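Local coordinates for putative potassium transport protein (Staphylococcus aureus 08BA02176, PDB 4XTT), which binds cyclic di-AMP through its RCK C domain and probably helps regulate potassium conductance by the Ktr transport system in response to it, at residues M26-I32 / P59-I65; N43-R49 / G66-I72. All coordinates share one frame; numbering follows the deposited sequence.

Contact 1 of 2, residues M26-I32 / P59-I65; sequences MAGQSII and PNINLEI. With 2BA ((2R,3R,3aS,5R,7aR,9R,10R,10aS,12R,14aR)-2,9-bis(6-amino-9H-purin-9-yl)octahydro-2H,7H-difuro[3,2-d:3',2'-j][1,3,7,9,2,8 ]tetraoxadiphosphacyclododecine-3,5,10,12-tetrol 5,12-dioxide), chain C.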
loop_
_atom_site.group_PDB
_atom_site.type_symbol
_atom_site.label_atom_id
_atom_site.label_comp_id
_atom_site.label_asym_id
_atom_site.label_seq_id
_atom_site.Cartn_x
_atom_site.Cartn_y
_atom_site.Cartn_z
ATOM N N MET A 26 -8.407 11.225 15.052
ATOM C CA MET A 26 -7.470 10.929 13.977
ATOM C C MET A 26 -7.560 11.984 12.874
ATOM O O MET A 26 -6.606 12.198 12.125
ATOM C CB MET A 26 -7.734 9.510 13.454
ATOM C CG MET A 26 -7.542 9.270 11.975
ATOM S SD MET A 26 -7.591 7.495 11.624
ATOM C CE MET A 26 -8.905 6.974 12.714
ATOM N N ALA A 27 -8.699 12.669 12.807
ATOM C CA ALA A 27 -8.880 13.781 11.875
ATOM C C ALA A 27 -8.060 14.986 12.333
ATOM O O ALA A 27 -7.949 15.255 13.531
ATOM C CB ALA A 27 -10.346 14.150 11.753
ATOM N N GLY A 28 -7.468 15.699 11.380
ATOM C CA GLY A 28 -6.602 16.813 11.717
ATOM C C GLY A 28 -5.156 16.365 11.741
ATOM O O GLY A 28 -4.237 17.184 11.774
ATOM N N GLN A 29 -4.959 15.050 11.751
ATOM C CA GLN A 29 -3.620 14.478 11.726
ATOM C C GLN A 29 -3.318 13.902 10.348
ATOM O O GLN A 29 -4.229 13.549 9.603
ATOM C CB GLN A 29 -3.474 13.394 12.789
ATOM C CG GLN A 29 -3.655 13.882 14.214
ATOM C CD GLN A 29 -3.355 12.801 15.231
ATOM O OE1 GLN A 29 -2.196 12.573 15.587
ATOM N NE2 GLN A 29 -4.395 12.113 15.693
ATOM N N SER A 30 -2.034 13.807 10.020
ATOM C CA SER A 30 -1.601 13.219 8.755
ATOM C C SER A 30 -1.094 11.809 8.987
ATOM O O SER A 30 -0.839 11.426 10.130
ATOM C CB SER A 30 -0.495 14.055 8.124
ATOM O OG SER A 30 0.651 14.045 8.951
ATOM N N ILE A 31 -0.930 11.029 7.923
ATOM C CA ILE A 31 -0.459 9.664 8.132
ATOM C C ILE A 31 1.051 9.663 8.377
ATOM O O ILE A 31 1.611 8.656 8.811
ATOM C CB ILE A 31 -0.810 8.720 6.948
ATOM C CG1 ILE A 31 0.160 8.895 5.786
ATOM C CG2 ILE A 31 -2.233 8.929 6.466
ATOM C CD1 ILE A 31 -0.281 8.156 4.519
ATOM N N ILE A 32 1.696 10.813 8.183
ATOM C CA ILE A 32 3.114 10.932 8.520
ATOM C C ILE A 32 3.267 11.413 9.957
ATOM O O ILE A 32 4.283 11.155 10.593
ATOM C CB ILE A 32 3.871 11.878 7.547
ATOM C CG1 ILE A 32 5.379 11.610 7.602
ATOM C CG2 ILE A 32 3.578 13.343 7.838
ATOM C CD1 ILE A 32 6.193 12.543 6.723
ATOM N N PRO A 59 1.327 11.641 2.296
ATOM C CA PRO A 59 1.398 11.439 3.746
ATOM C C PRO A 59 1.344 12.739 4.550
ATOM O O PRO A 59 1.215 12.671 5.768
ATOM C CB PRO A 59 2.751 10.749 3.935
ATOM C CG PRO A 59 3.559 11.206 2.784
ATOM C CD PRO A 59 2.603 11.322 1.635
ATOM N N ASN A 60 1.411 13.890 3.885
ATOM C CA ASN A 60 1.474 15.165 4.592
ATOM C C ASN A 60 0.143 15.902 4.662
ATOM O O ASN A 60 0.055 16.938 5.322
ATOM C CB ASN A 60 2.502 16.099 3.941
ATOM C CG ASN A 60 3.878 15.472 3.815
ATOM O OD1 ASN A 60 4.721 15.616 4.705
ATOM N ND2 ASN A 60 4.115 14.771 2.708
ATOM N N ILE A 61 -0.890 15.382 3.999
ATOM C CA ILE A 61 -2.199 16.020 4.083
ATOM C C ILE A 61 -2.907 15.577 5.350
ATOM O O ILE A 61 -2.757 14.439 5.788
ATOM C CB ILE A 61 -3.100 15.712 2.854
ATOM C CG1 ILE A 61 -3.573 14.250 2.858
ATOM C CG2 ILE A 61 -2.382 16.069 1.553
ATOM C CD1 ILE A 61 -4.584 13.915 1.766
ATOM N N ASN A 62 -3.668 16.488 5.945
ATOM C CA ASN A 62 -4.441 16.183 7.143
ATOM C C ASN A 62 -5.644 15.315 6.814
ATOM O O ASN A 62 -6.375 15.586 5.864
ATOM C CB ASN A 62 -4.868 17.471 7.841
ATOM C CG ASN A 62 -3.725 18.119 8.598
ATOM O OD1 ASN A 62 -2.607 17.606 8.601
ATOM N ND2 ASN A 62 -3.987 19.266 9.211
ATOM N N LEU A 63 -5.850 14.269 7.604
ATOM C CA LEU A 63 -7.002 13.404 7.405
ATOM C C LEU A 63 -8.255 14.153 7.821
ATOM O O LEU A 63 -8.311 14.737 8.901
ATOM C CB LEU A 63 -6.869 12.109 8.211
ATOM C CG LEU A 63 -5.677 11.187 7.944
ATOM C CD1 LEU A 63 -5.675 10.058 8.953
ATOM C CD2 LEU A 63 -5.692 10.631 6.520
ATOM N N GLU A 64 -9.263 14.121 6.959
ATOM C CA GLU A 64 -10.522 14.793 7.237
ATOM C C GLU A 64 -11.527 13.797 7.785
ATOM O O GLU A 64 -11.343 12.583 7.666
ATOM C CB GLU A 64 -11.055 15.469 5.973
ATOM C CG GLU A 64 -10.038 16.403 5.327
ATOM C CD GLU A 64 -10.559 17.083 4.080
ATOM O OE1 GLU A 64 -11.506 16.551 3.464
ATOM O OE2 GLU A 64 -10.022 18.153 3.719
ATOM N N ILE A 65 -12.587 14.318 8.386
ATOM C CA ILE A 65 -13.625 13.480 8.961
ATOM C C ILE A 65 -14.329 12.682 7.860
ATOM O O ILE A 65 -14.673 13.212 6.801
ATOM C CB ILE A 65 -14.654 14.326 9.743
ATOM C CG1 ILE A 65 -13.956 15.442 10.530
ATOM C CG2 ILE A 65 -15.465 13.456 10.675
ATOM C CD1 ILE A 65 -13.962 16.806 9.839
HETATM P P 2BA C . 8.394 4.691 5.963
HETATM O O1P 2BA C . 7.530 3.491 6.008
HETATM O O2P 2BA C . 9.625 4.380 6.755
HETATM O "O5'" 2BA C . 8.833 4.955 4.442
HETATM C "C5'" 2BA C . 9.684 6.076 4.143
HETATM C "C4'" 2BA C . 9.755 6.260 2.680
HETATM O "O4'" 2BA C . 10.048 4.980 1.963
HETATM C "C3'" 2BA C . 8.459 6.710 2.181
HETATM O "O3'" 2BA C . 8.412 8.163 2.179
HETATM C "C2'" 2BA C . 8.375 6.226 0.819
HETATM O "O2'" 2BA C . 8.991 7.171 -0.101
HETATM C "C1'" 2BA C . 9.116 4.946 0.812
HETATM N N9 2BA C . 8.233 3.882 0.993
HETATM C C8 2BA C . 8.249 3.323 2.056
HETATM N N7 2BA C . 7.329 2.317 2.049
HETATM C C5 2BA C . 6.782 2.485 0.658
HETATM C C6 2BA C . 5.840 1.909 -0.182
HETATM N N6 2BA C . 5.095 0.831 0.302
HETATM N N1 2BA C . 5.615 2.344 -1.432
HETATM C C2 2BA C . 6.299 3.351 -1.913
HETATM N N3 2BA C . 7.214 3.968 -1.189
HETATM C C4 2BA C . 7.499 3.586 0.075
HETATM P P1 2BA C . 7.004 8.830 2.586
HETATM O O1P1 2BA C . 6.032 8.399 1.545
HETATM O O2P1 2BA C . 7.155 10.311 2.501
HETATM O "O5'1" 2BA C . 6.364 8.431 3.999
HETATM C "C5'1" 2BA C . 7.082 8.623 5.207
HETATM C "C4'1" 2BA C . 6.370 7.887 6.274
HETATM O "O4'1" 2BA C . 4.919 8.213 6.247
HETATM C "C3'1" 2BA C . 6.452 6.437 6.037
HETATM O "O3'1" 2BA C . 7.596 5.857 6.712
HETATM C "C2'1" 2BA C . 5.227 5.879 6.586
HETATM O "O2'1" 2BA C . 5.424 5.621 7.998
HETATM C "C1'1" 2BA C . 4.198 6.917 6.404
HETATM N N91 2BA C . 3.420 6.654 5.260
HETATM C C81 2BA C . 3.520 7.391 4.290
HETATM N N71 2BA C . 2.702 6.997 3.262
HETATM C C51 2BA C . 2.096 5.795 3.947
HETATM C C61 2BA C . 1.159 4.799 3.649
HETATM N N61 2BA C . 0.516 4.789 2.376
HETATM N N11 2BA C . 0.839 3.855 4.501
HETATM C C21 2BA C . 1.393 3.804 5.705
HETATM N N31 2BA C . 2.302 4.699 6.111
HETATM C C41 2BA C . 2.685 5.705 5.284
#

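Contact 2 of 2, residues N43-R49 / G66-I72; sequences NIIAIKR and GDILIMI. With 2BA ((2R,3R,3aS,5R,7aR,9R,10R,10aS,12R,14aR)-2,9-bis(6-amino-9H-purin-9-yl)octahydro-2H,7H-difuro[3,2-d:3',2'-j][1,3,7,9,2,8 ]tetraoxadiphosphacyclododecine-3,5,10,12-tetrol 5,12-dioxide), chain C.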
loop_
_atom_site.group_PDB
_atom_site.type_symbol
_atom_site.label_atom_id
_atom_site.label_comp_id
_atom_site.label_asym_id
_atom_site.label_seq_id
_atom_site.Cartn_x
_atom_site.Cartn_y
_atom_site.Cartn_z
ATOM N N ASN A 43 0.301 -0.916 5.539
ATOM C CA ASN A 43 0.331 -0.152 4.304
ATOM C C ASN A 43 -1.047 0.411 3.977
ATOM O O ASN A 43 -2.043 -0.320 3.967
ATOM C CB ASN A 43 0.829 -1.023 3.159
ATOM C CG ASN A 43 0.921 -0.269 1.843
ATOM O OD1 ASN A 43 1.223 0.923 1.817
ATOM N ND2 ASN A 43 0.677 -0.971 0.740
ATOM N N ILE A 44 -1.110 1.721 3.763
ATOM C CA ILE A 44 -2.347 2.357 3.334
ATOM C C ILE A 44 -2.313 2.490 1.813
ATOM O O ILE A 44 -1.517 3.260 1.262
ATOM C CB ILE A 44 -2.527 3.724 4.002
ATOM C CG1 ILE A 44 -2.564 3.546 5.523
ATOM C CG2 ILE A 44 -3.764 4.435 3.468
ATOM C CD1 ILE A 44 -3.014 4.758 6.266
ATOM N N ILE A 45 -3.175 1.722 1.150
ATOM C CA ILE A 45 -3.215 1.628 -0.312
ATOM C C ILE A 45 -3.908 2.855 -0.897
ATOM O O ILE A 45 -3.512 3.375 -1.943
ATOM C CB ILE A 45 -3.940 0.339 -0.773
ATOM C CG1 ILE A 45 -3.277 -0.881 -0.138
ATOM C CG2 ILE A 45 -3.923 0.212 -2.278
ATOM C CD1 ILE A 45 -3.980 -2.189 -0.432
ATOM N N ALA A 46 -4.967 3.290 -0.221
ATOM C CA ALA A 46 -5.787 4.402 -0.680
ATOM C C ALA A 46 -6.635 4.972 0.453
ATOM O O ALA A 46 -6.746 4.376 1.530
ATOM C CB ALA A 46 -6.683 3.966 -1.832
ATOM N N ILE A 47 -7.225 6.135 0.192
ATOM C CA ILE A 47 -8.161 6.782 1.107
ATOM C C ILE A 47 -9.471 6.996 0.367
ATOM O O ILE A 47 -9.464 7.484 -0.767
ATOM C CB ILE A 47 -7.631 8.151 1.625
ATOM C CG1 ILE A 47 -6.368 7.966 2.468
ATOM C CG2 ILE A 47 -8.685 8.870 2.450
ATOM C CD1 ILE A 47 -5.811 9.268 3.037
ATOM N N LYS A 48 -10.593 6.629 0.979
ATOM C CA LYS A 48 -11.889 6.931 0.368
ATOM C C LYS A 48 -12.412 8.284 0.812
ATOM O O LYS A 48 -12.787 8.477 1.970
ATOM C CB LYS A 48 -12.940 5.877 0.696
ATOM C CG LYS A 48 -12.831 4.611 -0.094
ATOM C CD LYS A 48 -14.197 3.956 -0.235
ATOM C CE LYS A 48 -15.146 4.833 -1.063
ATOM N NZ LYS A 48 -16.372 4.106 -1.527
ATOM N N ARG A 49 -12.433 9.224 -0.122
ATOM C CA ARG A 49 -12.978 10.541 0.142
ATOM C C ARG A 49 -14.324 10.645 -0.574
ATOM O O ARG A 49 -14.398 10.665 -1.803
ATOM C CB ARG A 49 -12.024 11.639 -0.315
ATOM C CG ARG A 49 -12.483 13.035 0.072
ATOM C CD ARG A 49 -11.607 13.604 1.168
ATOM N NE ARG A 49 -10.261 13.890 0.677
ATOM C CZ ARG A 49 -9.212 14.131 1.458
ATOM N NH1 ARG A 49 -8.027 14.385 0.918
ATOM N NH2 ARG A 49 -9.349 14.115 2.777
ATOM N N GLY A 66 -14.517 11.392 8.107
ATOM C CA GLY A 66 -15.198 10.533 7.159
ATOM C C GLY A 66 -14.277 9.849 6.171
ATOM O O GLY A 66 -14.723 8.996 5.398
ATOM N N ASP A 67 -12.998 10.220 6.191
ATOM C CA ASP A 67 -11.996 9.554 5.364
ATOM C C ASP A 67 -11.861 8.097 5.755
ATOM O O ASP A 67 -11.679 7.770 6.926
ATOM C CB ASP A 67 -10.636 10.243 5.479
ATOM C CG ASP A 67 -10.535 11.484 4.626
ATOM O OD1 ASP A 67 -11.301 11.603 3.648
ATOM O OD2 ASP A 67 -9.690 12.345 4.944
ATOM N N ILE A 68 -11.977 7.224 4.767
ATOM C CA ILE A 68 -11.841 5.799 4.994
ATOM C C ILE A 68 -10.462 5.315 4.551
ATOM O O ILE A 68 -10.159 5.295 3.356
ATOM C CB ILE A 68 -12.948 5.011 4.265
ATOM C CG1 ILE A 68 -14.324 5.449 4.782
ATOM C CG2 ILE A 68 -12.766 3.515 4.479
ATOM C CD1 ILE A 68 -15.481 4.870 4.015
ATOM N N LEU A 69 -9.617 4.954 5.511
ATOM C CA LEU A 69 -8.299 4.433 5.173
ATOM C C LEU A 69 -8.433 2.971 4.777
ATOM O O LEU A 69 -9.006 2.169 5.514
ATOM C CB LEU A 69 -7.307 4.578 6.336
ATOM C CG LEU A 69 -7.190 5.947 7.010
ATOM C CD1 LEU A 69 -6.018 5.969 7.966
ATOM C CD2 LEU A 69 -7.056 7.064 5.989
ATOM N N ILE A 70 -7.910 2.625 3.608
ATOM C CA ILE A 70 -7.919 1.238 3.180
ATOM C C ILE A 70 -6.547 0.633 3.488
ATOM O O ILE A 70 -5.539 0.967 2.853
ATOM C CB ILE A 70 -8.260 1.113 1.688
ATOM C CG1 ILE A 70 -9.522 1.916 1.376
ATOM C CG2 ILE A 70 -8.439 -0.339 1.306
ATOM C CD1 ILE A 70 -9.962 1.840 -0.068
ATOM N N MET A 71 -6.513 -0.268 4.462
ATOM C CA MET A 71 -5.242 -0.729 4.994
ATOM C C MET A 71 -5.011 -2.196 4.704
ATOM O O MET A 71 -5.949 -2.996 4.665
ATOM C CB MET A 71 -5.182 -0.501 6.499
ATOM C CG MET A 71 -5.527 0.897 6.932
ATOM S SD MET A 71 -5.545 1.015 8.726
ATOM C CE MET A 71 -6.630 -0.356 9.109
ATOM N N ILE A 72 -3.745 -2.549 4.540
ATOM C CA ILE A 72 -3.369 -3.929 4.319
ATOM C C ILE A 72 -2.139 -4.244 5.165
ATOM O O ILE A 72 -1.192 -3.456 5.221
ATOM C CB ILE A 72 -3.139 -4.181 2.813
ATOM C CG1 ILE A 72 -2.925 -5.658 2.523
ATOM C CG2 ILE A 72 -1.978 -3.350 2.282
ATOM C CD1 ILE A 72 -2.902 -5.943 1.042
HETATM P P 2BA C . 8.394 4.691 5.963
HETATM O O1P 2BA C . 7.530 3.491 6.008
HETATM O O2P 2BA C . 9.625 4.380 6.755
HETATM O "O5'" 2BA C . 8.833 4.955 4.442
HETATM C "C5'" 2BA C . 9.684 6.076 4.143
HETATM C "C4'" 2BA C . 9.755 6.260 2.680
HETATM O "O4'" 2BA C . 10.048 4.980 1.963
HETATM C "C3'" 2BA C . 8.459 6.710 2.181
HETATM O "O3'" 2BA C . 8.412 8.163 2.179
HETATM C "C2'" 2BA C . 8.375 6.226 0.819
HETATM O "O2'" 2BA C . 8.991 7.171 -0.101
HETATM C "C1'" 2BA C . 9.116 4.946 0.812
HETATM N N9 2BA C . 8.233 3.882 0.993
HETATM C C8 2BA C . 8.249 3.323 2.056
HETATM N N7 2BA C . 7.329 2.317 2.049
HETATM C C5 2BA C . 6.782 2.485 0.658
HETATM C C6 2BA C . 5.840 1.909 -0.182
HETATM N N6 2BA C . 5.095 0.831 0.302
HETATM N N1 2BA C . 5.615 2.344 -1.432
HETATM C C2 2BA C . 6.299 3.351 -1.913
HETATM N N3 2BA C . 7.214 3.968 -1.189
HETATM C C4 2BA C . 7.499 3.586 0.075
HETATM P P1 2BA C . 7.004 8.830 2.586
HETATM O O1P1 2BA C . 6.032 8.399 1.545
HETATM O O2P1 2BA C . 7.155 10.311 2.501
HETATM O "O5'1" 2BA C . 6.364 8.431 3.999
HETATM C "C5'1" 2BA C . 7.082 8.623 5.207
HETATM C "C4'1" 2BA C . 6.370 7.887 6.274
HETATM O "O4'1" 2BA C . 4.919 8.213 6.247
HETATM C "C3'1" 2BA C . 6.452 6.437 6.037
HETATM O "O3'1" 2BA C . 7.596 5.857 6.712
HETATM C "C2'1" 2BA C . 5.227 5.879 6.586
HETATM O "O2'1" 2BA C . 5.424 5.621 7.998
HETATM C "C1'1" 2BA C . 4.198 6.917 6.404
HETATM N N91 2BA C . 3.420 6.654 5.260
HETATM C C81 2BA C . 3.520 7.391 4.290
HETATM N N71 2BA C . 2.702 6.997 3.262
HETATM C C51 2BA C . 2.096 5.795 3.947
HETATM C C61 2BA C . 1.159 4.799 3.649
HETATM N N61 2BA C . 0.516 4.789 2.376
HETATM N N11 2BA C . 0.839 3.855 4.501
HETATM C C21 2BA C . 1.393 3.804 5.705
HETATM N N31 2BA C . 2.302 4.699 6.111
HETATM C C41 2BA C . 2.685 5.705 5.284
#

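Contact 1 of 2, residues M26-I32 / P59-I65
L63 lays its side chain over the 26-32 loop, CD1 meeting CG of M26 at 3.6 Å along a slanting approach. Its other branch, CD2, lies 3.9 Å from I31 CG2, so the leucine fork spans the loop from M26 to I31. The backbone of the same residue bonds to both residues of G28-Q29: G28 N donates to L63 O at 2.8 Å, and L63 N returns a nearly straight bond (172°) to Q29 O. These bonds pin a type II turn running from M26 to Q29, whose third position is G28 with its positive phi. At the other end of the contact the chains are tied more loosely, by a weak bond from I32 N to P59 O, while I32 CB packs on P59 CB. S30 OG turns back along its own chain to D33 N, while its CB lies against the carbonyl oxygens of P59 and I61. I31 CG1 rests on the proline at 3.7 Å from P59 CB, and with chi2 extended (-171°) its CD1 is carried over the face of one adenine of cyclic di-AMP, 3.4 Å from C51. P59 CB touches C81 of the same base. I31, I32 and P59 thus line part of the nucleotide pocket, which the second subunit also helps to form, its R37 packing on P59. Of the two loops, the first joins strand 15-21 to helix 36-40, the second leads from strand 52-55 into strand 68-72, and L63 packs against I47 of strand 43-49.

Contact 2 of 2, residues N43-R49 / G66-I72
N43-R49 and I68-I72 pair as the two central strands of the four-stranded antiparallel sheet of the TrkA-C domain, and a classic beta bulge interrupts their pairing. Backbone bonds come first: N43 and I72 exchange both of theirs, as do K48 and I68. Between them I45 and A46 together face I70, I45 N giving its hydrogen to I70 O at 3.0 Å, while I70 N bonds to A46 O; the helical psi of I45 (-40°) makes this extra residue possible.

Apolar contacts divide between the faces. On one, I47 CG1 lies alongside L69 CD2 at 3.7 Å, and I44 CD1 meets L69 CD1 at the same distance; M71 beside them turns to L78 and F81 of helix 75-83. On the other, K48 CB abuts I68 CB, and A46 and I72 also pack on the second subunit. I45, displaced by the bulge, sets its CD1 against I72 CG2 at 3.6 Å.

The charged pair stands at the far end, where R49, bent at chi2 and chi3, brings NH2 into a salt bridge with D67 OD2 (2.8 Å), the two planar groups 54° apart; that oxygen also accepts from E64 N. At the opposite end I44 reads an adenine edge with its backbone, I44 N donating to N11 at 3.0 Å and I44 O receiving N61 at 2.8 Å.

Contact 2 is the buried heart of the sheet, with regular strand pairing interrupted by one bulge, whereas contact 1 is partly buried and joins two irregular loops through a few backbone bonds and patches of aliphatic packing. They are continuous: 59-65 runs straight into 66-72, and L63 CD2 also packs on L69, extending the apolar layer from strands to loops. E64 reaches R49 in a long, weak ion pair, beside the shorter salt bridge of R49 to D67. Both contacts line the cyclic di-AMP pocket but in different ways. Contact 1 supplies hydrophobic surface against the adenine, while contact 2 recognises the same base through hydrogen bonds of I44.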